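Armadillo repeat protein arm00016 (Synthetic construct, PDB 4D4E) is a computationally designed, synthetic armadillo repeat protein, built as a stack of helical repeats intended for modular recognition of peptides. Local coordinates at residues 205-210 against 216-221; 187-192 against 224-229; 76-81 against 90-95. All blocks are in the same frame, centred on the assembly; numbering follows the deposited sequence.

Contact 1 (205-210 against 216-221); sequences ANIAAG and QKLEEA
Ile207 meets Leu218 where helix 194-208 turns into helix 212-221, a helix junction of the armadillo solenoid. The first segment brings two neighbouring residues, Ile207 and Ala208, against the same leucine. Ile207 does the closer touching through one branch. Its methyl CG2 sits 3.5 Å from Leu218 CD1, and its branch-point carbon CB follows at 3.9 Å from Leu218 CD1. CG2 lies opposite the backbone N (chi1 -60° for the longer arm), which brings it up to Leu218 while CG1 and CD1 run off on the other branch. A beta-branched residue suits this place because its CG2 branch can meet Leu218 while the side chain also packs on Leu182 and Ala166 of earlier helices, the two branches allowing one isoleucine to serve different neighbours. Next comes Ala208, which meets the leucine with both its backbone N and its CB methyl: Leu218 CD1 lies 3.7 Å from Ala208 N, and the small side chain lets the leucine come in close to the helix. Ala208 O is in turn hydrogen-bonded by Lys215 NZ. Leu218 is the lone residue of its segment to reach across, and Leu182 and Phe249 also pack on it. Its methyl CD1 carries the join, with Ala208 CB 4.1 Å from Leu218 CD1.

Contact 2 (187-192 against 224-229); sequences KLLDDA and LPALEK
Leu189 reaches across to helix 223-229 with its CD1 methyl, which lies 3.5 Å from Ala226 CB. The same methyl is 4.1 Å from Leu227 CG, so one branch end serves two residues of the helix. Alanine suits the nearer position: with only a methyl to offer, it lets the backbones come close, while the longer Leu227 leaves its own backbone in another direction and returns with its end. Leu189 CG stands opposite the carbonyl carbon (chi1 -60°), which carries CD1 across the gap. Outside this apolar patch the character changes. A water lies 2.7 Å from Ala226 O and 3.2 Å from Leu189 O, within hydrogen-bonding distance of both carbonyl oxygens and able to donate to either. Farther out, Asp190 and Lys229 form a salt bridge at the solvent-exposed edge, with Asp190 OD1 3.3 Å from Lys229 NZ and OD2 of the same carboxylate farther away. Lys229 bends twice along its chain to get there. In the second shell, Ala200 and Val201 of helix 194-208 and Leu230 pack on Leu189, and Ala245 and Leu246 of helix 236-248 support Leu227. After helix 182-187 the chain turns with Asp190 N bonded to Lys187 O at 2.8 Å. A small apolar patch edged by a surface salt bridge thus joins the turn after helix 182-187 to helix 223-229 of the armadillo solenoid.

Contact 3 (76-81 against 90-95); sequences AAIANI and QKLIEA
Leu92 is gripped by two isoleucines one helical turn apart, Ile78 and Ile81, and turns its forked end to both. CD2 is its methyl nearest the earlier residue, 3.8 Å from Ile78 CG2, while CD1 and the branch point CG both meet the later one, each 3.8 Å from Ile81 CG2. Both isoleucines share one conformation: the longer arm lies opposite the carbonyl carbon (chi1 -65° and -66°), which puts CG2 opposite the backbone N, and it is this short branch in each case that does the touching. Leu92 has CG beside its own backbone N (chi1 -85°, somewhat past the usual value), and from there its fork opens toward the two CG2 methyls. The side chains run at a slant to each other. A leucine suits the centre because its fork is broad enough to touch both neighbours, and beta-branching limits the rotamers of the isoleucines, which helps to hold each CG2 in place against Leu92. Leu92 CD1 also lies 4.0 Å from Ile78 O, over the backbone of helix 68-81. An alanine at Leu92 would probably leave both CG2 methyls without their mate and open a gap between helices 68-81 and 86-94. Around them, Ala82 and Ala97 of the connecting loops pack on Leu92, and Leu59 packs on both Ile78 and Ile81, so that helices 68-81 and 86-94 sit together with helix 56-61 in the armadillo solenoid.

How the contacts relate
From the N terminus, contact 3 closes first, bringing helix 68-81 and helix 86-94 together across a gap of eight residues. Much further on, the 187-192 loop opens contact 2, which closes only at helix 223-229. Contact 1 opens and closes inside that span, joining helix 194-208 to helix 212-221. The two touch, with Glu219 CG 3.6 Å from Leu224 CD1, and helices 212-221 and 223-229 follow one another. Contact 3 lies on the opposite side of the chain's centre, about 31 Å from contact 1 between centres; yet Ile81 and Leu92 recur 126 residues later as Ile207 and Leu218, a design repeat reused.

Contact 1 (205-210 against 216-221)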
ATOM      1  N   ALA A 205       2.039  16.562  -4.271  1.00 31.40           N
ATOM      2  CA  ALA A 205       1.407  17.078  -5.499  1.00 33.30           C
ATOM      3  C   ALA A 205      -0.131  16.766  -5.620  1.00 33.58           C
ATOM      4  O   ALA A 205      -0.913  17.602  -6.074  1.00 33.56           O
ATOM      5  CB  ALA A 205       2.155  16.567  -6.714  1.00 32.49           C
ATOM      6  N   ASN A 206      -0.545  15.570  -5.211  1.00 33.49           N
ATOM      7  CA  ASN A 206      -1.996  15.219  -5.175  1.00 33.52           C
ATOM      8  C   ASN A 206      -2.842  16.090  -4.242  1.00 32.96           C
ATOM      9  O   ASN A 206      -3.942  16.503  -4.602  1.00 37.53           O
ATOM     10  CB  ASN A 206      -2.221  13.736  -4.823  1.00 30.98           C
ATOM     11  CG  ASN A 206      -1.743  12.803  -5.892  1.00 33.02           C
ATOM     12  OD1 ASN A 206      -1.983  13.050  -7.067  1.00 40.08           O
ATOM     13  ND2 ASN A 206      -1.087  11.678  -5.497  1.00 35.39           N
ATOM     14  N   ILE A 207      -2.321  16.322  -3.040  1.00 30.91           N
ATOM     15  CA  ILE A 207      -2.954  17.121  -1.996  1.00 32.70           C
ATOM     16  C   ILE A 207      -3.027  18.598  -2.402  1.00 35.79           C
ATOM     17  O   ILE A 207      -4.042  19.313  -2.128  1.00 33.29           O
ATOM     18  CB  ILE A 207      -2.206  16.892  -0.631  1.00 33.32           C
ATOM     19  CG1 ILE A 207      -2.289  15.398  -0.247  1.00 30.56           C
ATOM     20  CG2 ILE A 207      -2.815  17.745   0.480  1.00 32.28           C
ATOM     21  CD1 ILE A 207      -1.375  14.929   0.879  1.00 31.54           C
ATOM     22  N   ALA A 208      -1.947  19.057  -3.049  1.00 32.56           N
ATOM     23  CA  ALA A 208      -1.865  20.432  -3.529  1.00 35.71           C
ATOM     24  C   ALA A 208      -2.921  20.781  -4.603  1.00 37.94           C
ATOM     25  O   ALA A 208      -3.399  21.900  -4.640  1.00 39.27           O
ATOM     26  CB  ALA A 208      -0.460  20.738  -4.042  1.00 33.13           C
ATOM     27  N   ALA A 209      -3.261  19.820  -5.464  1.00 41.89           N
ATOM     28  CA  ALA A 209      -4.399  19.913  -6.404  1.00 48.44           C
ATOM     29  C   ALA A 209      -5.814  20.193  -5.767  1.00 55.40           C
ATOM     30  O   ALA A 209      -6.728  20.709  -6.438  1.00 53.38           O
ATOM     31  CB  ALA A 209      -4.444  18.643  -7.257  1.00 42.83           C
ATOM     32  N   GLY A 210      -5.987  19.830  -4.491  1.00 61.81           N
ATOM     33  CA  GLY A 210      -7.246  20.043  -3.753  1.00 57.47           C
ATOM     34  C   GLY A 210      -7.413  21.502  -3.394  1.00 63.21           C
ATOM     35  O   GLY A 210      -6.819  22.372  -4.044  1.00 64.73           O
ATOM     36  N   GLN A 216      -2.919  25.332   2.116  1.00 45.70           N
ATOM     37  CA  GLN A 216      -2.446  26.103   3.272  1.00 45.52           C
ATOM     38  C   GLN A 216      -1.883  25.184   4.312  1.00 41.80           C
ATOM     39  O   GLN A 216      -0.862  25.475   4.935  1.00 43.24           O
ATOM     40  CB  GLN A 216      -3.582  26.977   3.835  1.00 53.81           C
ATOM     41  CG  GLN A 216      -3.451  27.411   5.297  1.00 66.46           C
ATOM     42  CD  GLN A 216      -4.809  27.763   5.921  1.00 77.30           C
ATOM     43  OE1 GLN A 216      -5.433  28.765   5.551  1.00 70.97           O
ATOM     44  NE2 GLN A 216      -5.277  26.929   6.860  1.00 74.07           N
ATOM     45  N   LYS A 217      -2.543  24.048   4.489  1.00 40.55           N
ATOM     46  CA  LYS A 217      -2.041  22.994   5.395  1.00 39.38           C
ATOM     47  C   LYS A 217      -0.608  22.495   4.985  1.00 35.29           C
ATOM     48  O   LYS A 217       0.304  22.325   5.873  1.00 31.00           O
ATOM     49  CB  LYS A 217      -3.025  21.827   5.444  1.00 39.34           C
ATOM     50  CG  LYS A 217      -4.338  22.079   6.193  1.00 47.03           C
ATOM     51  CD  LYS A 217      -4.171  22.016   7.704  1.00 49.25           C
ATOM     52  CE  LYS A 217      -5.410  22.558   8.429  1.00 56.92           C
ATOM     53  NZ  LYS A 217      -6.150  21.489   9.165  1.00 56.86           N
ATOM     54  N   LEU A 218      -0.417  22.316   3.670  1.00 27.71           N
ATOM     55  CA  LEU A 218       0.940  21.956   3.124  1.00 30.27           C
ATOM     56  C   LEU A 218       2.054  23.013   3.414  1.00 30.16           C
ATOM     57  O   LEU A 218       3.137  22.669   3.973  1.00 28.47           O
ATOM     58  CB  LEU A 218       0.838  21.609   1.638  1.00 28.89           C
ATOM     59  CG  LEU A 218       0.123  20.266   1.451  1.00 26.64           C
ATOM     60  CD1 LEU A 218      -0.333  20.202   0.022  1.00 28.13           C
ATOM     61  CD2 LEU A 218       1.100  19.111   1.698  1.00 28.21           C
ATOM     62  N   GLU A 219       1.753  24.290   3.135  1.00 33.04           N
ATOM     63  CA  GLU A 219       2.668  25.410   3.461  1.00 37.06           C
ATOM     64  C   GLU A 219       2.985  25.397   4.932  1.00 35.41           C
ATOM     65  O   GLU A 219       4.147  25.496   5.339  1.00 36.13           O
ATOM     66  CB  GLU A 219       2.066  26.755   3.078  1.00 41.37           C
ATOM     67  CG  GLU A 219       1.803  26.860   1.584  1.00 51.33           C
ATOM     68  CD  GLU A 219       1.045  28.125   1.159  1.00 65.28           C
ATOM     69  OE1 GLU A 219       0.681  28.975   2.018  1.00 67.10           O
ATOM     70  OE2 GLU A 219       0.803  28.251  -0.069  1.00 72.72           O
ATOM     71  N   GLU A 220       1.940  25.252   5.721  1.00 37.50           N
ATOM     72  CA  GLU A 220       2.078  25.051   7.155  1.00 37.63           C
ATOM     73  C   GLU A 220       2.975  23.928   7.543  1.00 38.04           C
ATOM     74  O   GLU A 220       3.715  24.083   8.465  1.00 44.71           O
ATOM     75  CB  GLU A 220       0.710  24.877   7.783  1.00 39.78           C
ATOM     76  CG  GLU A 220      -0.206  26.001   7.299  1.00 44.33           C
ATOM     77  CD  GLU A 220      -1.315  26.384   8.271  1.00 47.82           C
ATOM     78  OE1 GLU A 220      -1.919  25.480   8.886  1.00 50.64           O
ATOM     79  OE2 GLU A 220      -1.603  27.596   8.397  1.00 49.70           O
ATOM     80  N   ALA A 221       2.911  22.788   6.865  1.00 35.73           N
ATOM     81  CA  ALA A 221       3.708  21.614   7.227  1.00 32.78           C
ATOM     82  C   ALA A 221       5.175  21.851   6.865  1.00 32.80           C
ATOM     83  O   ALA A 221       6.065  21.166   7.340  1.00 32.78           O
ATOM     84  CB  ALA A 221       3.144  20.351   6.532  1.00 30.52           C
TER

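Contact 2 (187-192 against 224-229)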
ATOM      1  N   LYS A 187       8.829  15.632   5.886  1.00 32.70           N
ATOM      2  CA  LYS A 187      10.064  15.005   6.364  1.00 31.89           C
ATOM      3  C   LYS A 187      10.671  13.987   5.326  1.00 29.93           C
ATOM      4  O   LYS A 187      11.846  14.045   5.003  1.00 27.33           O
ATOM      5  CB  LYS A 187       9.683  14.374   7.716  1.00 35.26           C
ATOM      6  CG  LYS A 187      10.763  13.798   8.610  1.00 41.56           C
ATOM      7  CD  LYS A 187      11.130  12.401   8.149  1.00 45.57           C
ATOM      8  CE  LYS A 187      11.210  11.401   9.296  1.00 50.42           C
ATOM      9  NZ  LYS A 187      12.567  11.353   9.882  1.00 52.37           N
ATOM     10  N   LEU A 188       9.826  13.128   4.753  1.00 26.56           N
ATOM     11  CA  LEU A 188      10.206  12.147   3.748  0.50 26.72           C
ATOM     12  C   LEU A 188      10.734  12.773   2.454  1.00 26.84           C
ATOM     13  O   LEU A 188      11.322  12.067   1.636  1.00 25.22           O
ATOM     14  CB  LEU A 188       9.005  11.255   3.410  0.50 27.09           C
ATOM     15  CG  LEU A 188       8.828   9.980   4.239  0.50 29.33           C
ATOM     16  CD1 LEU A 188       9.778   9.906   5.422  0.50 27.83           C
ATOM     17  CD2 LEU A 188       7.370   9.771   4.663  0.50 30.10           C
ATOM     18  N   LEU A 189      10.458  14.096   2.244  1.00 27.03           N
ATOM     19  CA  LEU A 189      11.074  14.876   1.108  1.00 25.25           C
ATOM     20  C   LEU A 189      12.594  15.008   1.339  1.00 24.39           C
ATOM     21  O   LEU A 189      13.365  15.398   0.423  1.00 25.73           O
ATOM     22  CB  LEU A 189      10.480  16.285   0.937  1.00 23.14           C
ATOM     23  CG  LEU A 189       8.972  16.384   0.646  1.00 23.97           C
ATOM     24  CD1 LEU A 189       8.485  17.834   0.607  1.00 26.07           C
ATOM     25  CD2 LEU A 189       8.675  15.659  -0.633  1.00 21.25           C
ATOM     26  N   ASP A 190      13.050  14.716   2.540  1.00 27.13           N
ATOM     27  CA  ASP A 190      14.528  14.722   2.777  1.00 30.35           C
ATOM     28  C   ASP A 190      15.080  13.324   3.007  1.00 31.46           C
ATOM     29  O   ASP A 190      16.203  13.165   3.469  1.00 32.29           O
ATOM     30  CB  ASP A 190      14.870  15.582   3.964  1.00 30.20           C
ATOM     31  CG  ASP A 190      16.328  16.117   3.922  1.00 37.82           C
ATOM     32  OD1 ASP A 190      17.057  16.027   2.885  1.00 34.92           O
ATOM     33  OD2 ASP A 190      16.735  16.668   4.969  1.00 42.87           O
ATOM     34  N   ASP A 191      14.287  12.296   2.713  1.00 31.17           N
ATOM     35  CA  ASP A 191      14.753  10.939   2.983  1.00 30.26           C
ATOM     36  C   ASP A 191      16.028  10.632   2.145  1.00 31.14           C
ATOM     37  O   ASP A 191      16.168  11.147   1.026  1.00 28.13           O
ATOM     38  CB  ASP A 191      13.678   9.931   2.566  1.00 31.41           C
ATOM     39  CG  ASP A 191      13.874   8.585   3.231  1.00 34.39           C
ATOM     40  OD1 ASP A 191      13.601   8.532   4.477  1.00 36.48           O
ATOM     41  OD2 ASP A 191      14.287   7.599   2.524  1.00 30.80           O
ATOM     42  N   ALA A 192      16.886   9.747   2.672  1.00 31.59           N
ATOM     43  CA  ALA A 192      18.013   9.158   1.965  1.00 30.99           C
ATOM     44  C   ALA A 192      17.592   8.436   0.671  1.00 32.85           C
ATOM     45  O   ALA A 192      18.294   8.480  -0.320  1.00 34.52           O
ATOM     46  CB  ALA A 192      18.748   8.212   2.883  1.00 30.00           C
ATOM     47  N   LEU A 224       6.937  23.814   1.182  1.00 34.09           N
ATOM     48  CA  LEU A 224       7.555  24.665   0.165  1.00 31.38           C
ATOM     49  C   LEU A 224       9.104  24.680   0.127  1.00 30.23           C
ATOM     50  O   LEU A 224       9.669  24.508  -0.960  1.00 31.36           O
ATOM     51  CB  LEU A 224       6.953  26.087   0.164  1.00 30.24           C
ATOM     52  CG  LEU A 224       5.428  26.231   0.121  1.00 30.41           C
ATOM     53  CD1 LEU A 224       4.967  27.720   0.082  1.00 26.38           C
ATOM     54  CD2 LEU A 224       4.803  25.394  -1.023  1.00 31.20           C
ATOM     55  N   PRO A 225       9.782  24.849   1.288  1.00 28.85           N
ATOM     56  CA  PRO A 225      11.236  24.843   1.262  1.00 29.67           C
ATOM     57  C   PRO A 225      11.801  23.477   0.980  1.00 31.85           C
ATOM     58  O   PRO A 225      12.918  23.384   0.461  1.00 30.20           O
ATOM     59  CB  PRO A 225      11.624  25.206   2.713  1.00 28.22           C
ATOM     60  CG  PRO A 225      10.445  25.932   3.244  1.00 30.06           C
ATOM     61  CD  PRO A 225       9.265  25.256   2.624  1.00 29.24           C
ATOM     62  N   ALA A 226      11.031  22.432   1.335  1.00 31.34           N
ATOM     63  CA  ALA A 226      11.470  21.062   1.218  1.00 29.22           C
ATOM     64  C   ALA A 226      11.372  20.673  -0.230  1.00 29.33           C
ATOM     65  O   ALA A 226      12.260  19.990  -0.746  1.00 30.18           O
ATOM     66  CB  ALA A 226      10.648  20.174   2.133  1.00 27.24           C
ATOM     67  N   LEU A 227      10.372  21.225  -0.929  1.00 27.93           N
ATOM     68  CA  LEU A 227      10.261  21.011  -2.366  1.00 27.73           C
ATOM     69  C   LEU A 227      11.320  21.796  -3.130  1.00 27.75           C
ATOM     70  O   LEU A 227      11.895  21.263  -4.071  1.00 30.46           O
ATOM     71  CB  LEU A 227       8.883  21.331  -2.899  1.00 27.52           C
ATOM     72  CG  LEU A 227       7.759  20.305  -2.585  1.00 26.68           C
ATOM     73  CD1 LEU A 227       6.416  20.937  -2.907  1.00 24.54           C
ATOM     74  CD2 LEU A 227       7.919  18.965  -3.299  1.00 26.12           C
ATOM     75  N   GLU A 228      11.541  23.050  -2.748  1.00 28.69           N
ATOM     76  CA  GLU A 228      12.601  23.856  -3.333  1.00 29.05           C
ATOM     77  C   GLU A 228      14.009  23.247  -3.184  1.00 26.80           C
ATOM     78  O   GLU A 228      14.767  23.225  -4.145  1.00 24.92           O
ATOM     79  CB  GLU A 228      12.564  25.247  -2.778  1.00 30.91           C
ATOM     80  CG  GLU A 228      11.500  26.083  -3.435  1.00 31.47           C
ATOM     81  CD  GLU A 228      11.723  27.553  -3.191  1.00 38.38           C
ATOM     82  OE1 GLU A 228      12.724  27.929  -2.476  1.00 37.98           O
ATOM     83  OE2 GLU A 228      10.896  28.315  -3.726  1.00 35.65           O
ATOM     84  N   LYS A 229      14.340  22.724  -2.003  1.00 28.81           N
ATOM     85  CA  LYS A 229      15.608  21.941  -1.815  1.00 30.10           C
ATOM     86  C   LYS A 229      15.836  20.830  -2.875  1.00 30.18           C
ATOM     87  O   LYS A 229      16.944  20.684  -3.379  1.00 28.24           O
ATOM     88  CB  LYS A 229      15.678  21.382  -0.412  1.00 33.70           C
ATOM     89  CG  LYS A 229      16.953  20.610  -0.063  1.00 42.15           C
ATOM     90  CD  LYS A 229      17.305  20.844   1.414  1.00 45.86           C
ATOM     91  CE  LYS A 229      18.690  20.336   1.808  1.00 50.84           C
ATOM     92  NZ  LYS A 229      18.570  18.888   2.096  1.00 52.99           N
TER
HETATM   93  O   HOH W   1      13.965  18.566   0.824  1.00 34.15           O

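Contact 3 (76-81 against 90-95)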
ATOM      1  N   ALA A  76       2.090 -11.829   0.639  1.00 24.75           N
ATOM      2  CA  ALA A  76       2.813 -11.513  -0.602  1.00 25.02           C
ATOM      3  C   ALA A  76       1.891 -11.838  -1.748  1.00 26.93           C
ATOM      4  O   ALA A  76       1.759 -11.089  -2.716  1.00 25.48           O
ATOM      5  CB  ALA A  76       4.175 -12.278  -0.745  1.00 23.32           C
ATOM      6  N   ALA A  77       1.255 -12.981  -1.624  1.00 28.19           N
ATOM      7  CA  ALA A  77       0.356 -13.486  -2.672  1.00 27.26           C
ATOM      8  C   ALA A  77      -0.843 -12.501  -2.867  1.00 26.64           C
ATOM      9  O   ALA A  77      -1.135 -12.116  -4.014  1.00 26.10           O
ATOM     10  CB  ALA A  77      -0.101 -14.889  -2.303  1.00 24.91           C
ATOM     11  N   ILE A  78      -1.545 -12.159  -1.758  1.00 25.24           N
ATOM     12  CA  ILE A  78      -2.580 -11.113  -1.715  1.00 25.45           C
ATOM     13  C   ILE A  78      -2.012  -9.781  -2.280  1.00 27.93           C
ATOM     14  O   ILE A  78      -2.715  -9.095  -3.023  1.00 26.66           O
ATOM     15  CB  ILE A  78      -3.155 -10.903  -0.286  1.00 24.61           C
ATOM     16  CG1 ILE A  78      -3.913 -12.134   0.242  1.00 24.91           C
ATOM     17  CG2 ILE A  78      -3.951  -9.590  -0.150  1.00 22.13           C
ATOM     18  CD1 ILE A  78      -4.240 -12.002   1.710  1.00 24.40           C
ATOM     19  N   ALA A  79      -0.764  -9.393  -1.955  1.00 26.74           N
ATOM     20  CA  ALA A  79      -0.268  -8.186  -2.598  1.00 26.36           C
ATOM     21  C   ALA A  79      -0.278  -8.314  -4.137  1.00 24.59           C
ATOM     22  O   ALA A  79      -0.532  -7.326  -4.857  1.00 25.26           O
ATOM     23  CB  ALA A  79       1.140  -7.784  -2.083  1.00 24.61           C
ATOM     24  N   ASN A  80       0.037  -9.508  -4.630  1.00 24.27           N
ATOM     25  CA  ASN A  80       0.118  -9.742  -6.056  1.00 27.46           C
ATOM     26  C   ASN A  80      -1.266  -9.785  -6.709  1.00 26.66           C
ATOM     27  O   ASN A  80      -1.427  -9.243  -7.802  1.00 27.89           O
ATOM     28  CB  ASN A  80       0.909 -11.003  -6.357  1.00 27.93           C
ATOM     29  CG  ASN A  80       2.392 -10.748  -6.595  1.00 33.09           C
ATOM     30  OD1 ASN A  80       2.785  -9.682  -7.037  1.00 34.12           O
ATOM     31  ND2 ASN A  80       3.208 -11.775  -6.376  1.00 33.08           N
ATOM     32  N   ILE A  81      -2.256 -10.386  -6.029  1.00 23.43           N
ATOM     33  CA  ILE A  81      -3.680 -10.358  -6.489  1.00 24.84           C
ATOM     34  C   ILE A  81      -4.193  -8.903  -6.595  1.00 24.17           C
ATOM     35  O   ILE A  81      -4.825  -8.530  -7.583  1.00 28.54           O
ATOM     36  CB  ILE A  81      -4.589 -11.276  -5.582  1.00 23.57           C
ATOM     37  CG1 ILE A  81      -4.161 -12.733  -5.781  1.00 24.90           C
ATOM     38  CG2 ILE A  81      -6.084 -11.079  -5.823  1.00 23.13           C
ATOM     39  CD1 ILE A  81      -4.487 -13.615  -4.600  1.00 25.21           C
ATOM     40  N   GLN A  90     -11.703  -5.671  -5.971  1.00 29.71           N
ATOM     41  CA  GLN A  90     -13.014  -5.820  -5.386  1.00 30.19           C
ATOM     42  C   GLN A  90     -13.288  -7.182  -4.715  1.00 26.22           C
ATOM     43  O   GLN A  90     -13.872  -7.291  -3.643  1.00 25.84           O
ATOM     44  CB  GLN A  90     -14.050  -5.573  -6.478  1.00 32.44           C
ATOM     45  CG  GLN A  90     -14.693  -4.216  -6.322  1.00 42.92           C
ATOM     46  CD  GLN A  90     -15.118  -3.977  -4.894  1.00 43.21           C
ATOM     47  OE1 GLN A  90     -15.850  -4.788  -4.324  1.00 43.17           O
ATOM     48  NE2 GLN A  90     -14.648  -2.880  -4.306  1.00 37.20           N
ATOM     49  N   LYS A  91     -12.959  -8.218  -5.435  1.00 28.74           N
ATOM     50  CA  LYS A  91     -12.981  -9.570  -4.896  1.00 29.47           C
ATOM     51  C   LYS A  91     -12.189  -9.755  -3.622  1.00 28.97           C
ATOM     52  O   LYS A  91     -12.659 -10.442  -2.772  1.00 29.18           O
ATOM     53  CB  LYS A  91     -12.515 -10.561  -5.951  1.00 31.53           C
ATOM     54  CG  LYS A  91     -13.514 -10.707  -7.122  1.00 33.60           C
ATOM     55  CD  LYS A  91     -14.776 -11.418  -6.678  1.00 35.25           C
ATOM     56  CE  LYS A  91     -15.978 -10.564  -7.020  1.00 40.69           C
ATOM     57  NZ  LYS A  91     -16.554 -10.984  -8.300  1.00 42.61           N
ATOM     58  N   LEU A  92     -10.995  -9.163  -3.483  1.00 24.52           N
ATOM     59  CA  LEU A  92     -10.258  -9.211  -2.203  1.00 26.18           C
ATOM     60  C   LEU A  92     -10.975  -8.548  -1.057  1.00 25.14           C
ATOM     61  O   LEU A  92     -10.963  -9.053   0.078  1.00 25.87           O
ATOM     62  CB  LEU A  92      -8.879  -8.513  -2.298  1.00 25.42           C
ATOM     63  CG  LEU A  92      -7.758  -9.359  -2.820  1.00 28.73           C
ATOM     64  CD1 LEU A  92      -6.601  -8.396  -3.163  1.00 29.18           C
ATOM     65  CD2 LEU A  92      -7.299 -10.456  -1.836  1.00 25.56           C
ATOM     66  N   ILE A  93     -11.553  -7.378  -1.339  1.00 26.09           N
ATOM     67  CA  ILE A  93     -12.298  -6.634  -0.314  1.00 26.80           C
ATOM     68  C   ILE A  93     -13.458  -7.523   0.119  1.00 29.54           C
ATOM     69  O   ILE A  93     -13.657  -7.747   1.330  1.00 29.29           O
ATOM     70  CB  ILE A  93     -12.784  -5.260  -0.853  1.00 25.27           C
ATOM     71  CG1 ILE A  93     -11.531  -4.328  -1.033  1.00 25.94           C
ATOM     72  CG2 ILE A  93     -13.862  -4.681   0.053  1.00 26.99           C
ATOM     73  CD1 ILE A  93     -11.710  -3.103  -1.894  1.00 23.80           C
ATOM     74  N   GLU A  94     -14.178  -8.069  -0.863  1.00 29.06           N
ATOM     75  CA  GLU A  94     -15.308  -8.952  -0.533  1.00 29.10           C
ATOM     76  C   GLU A  94     -14.881 -10.243   0.148  1.00 30.95           C
ATOM     77  O   GLU A  94     -15.738 -10.868   0.756  1.00 33.60           O
ATOM     78  CB  GLU A  94     -16.157  -9.278  -1.756  1.00 30.33           C
ATOM     79  CG  GLU A  94     -16.773  -8.025  -2.389  1.00 30.52           C
ATOM     80  CD  GLU A  94     -17.378  -8.296  -3.782  1.00 34.69           C
ATOM     81  OE1 GLU A  94     -17.198  -9.396  -4.384  1.00 37.81           O
ATOM     82  OE2 GLU A  94     -18.007  -7.378  -4.301  1.00 34.71           O
ATOM     83  N   ALA A  95     -13.596 -10.648   0.075  1.00 26.26           N
ATOM     84  CA  ALA A  95     -13.129 -11.802   0.845  1.00 27.00           C
ATOM     85  C   ALA A  95     -12.754 -11.413   2.266  1.00 27.40           C
ATOM     86  O   ALA A  95     -12.237 -12.228   2.982  1.00 31.58           O
ATOM     87  CB  ALA A  95     -11.961 -12.519   0.127  1.00 25.75           C
TER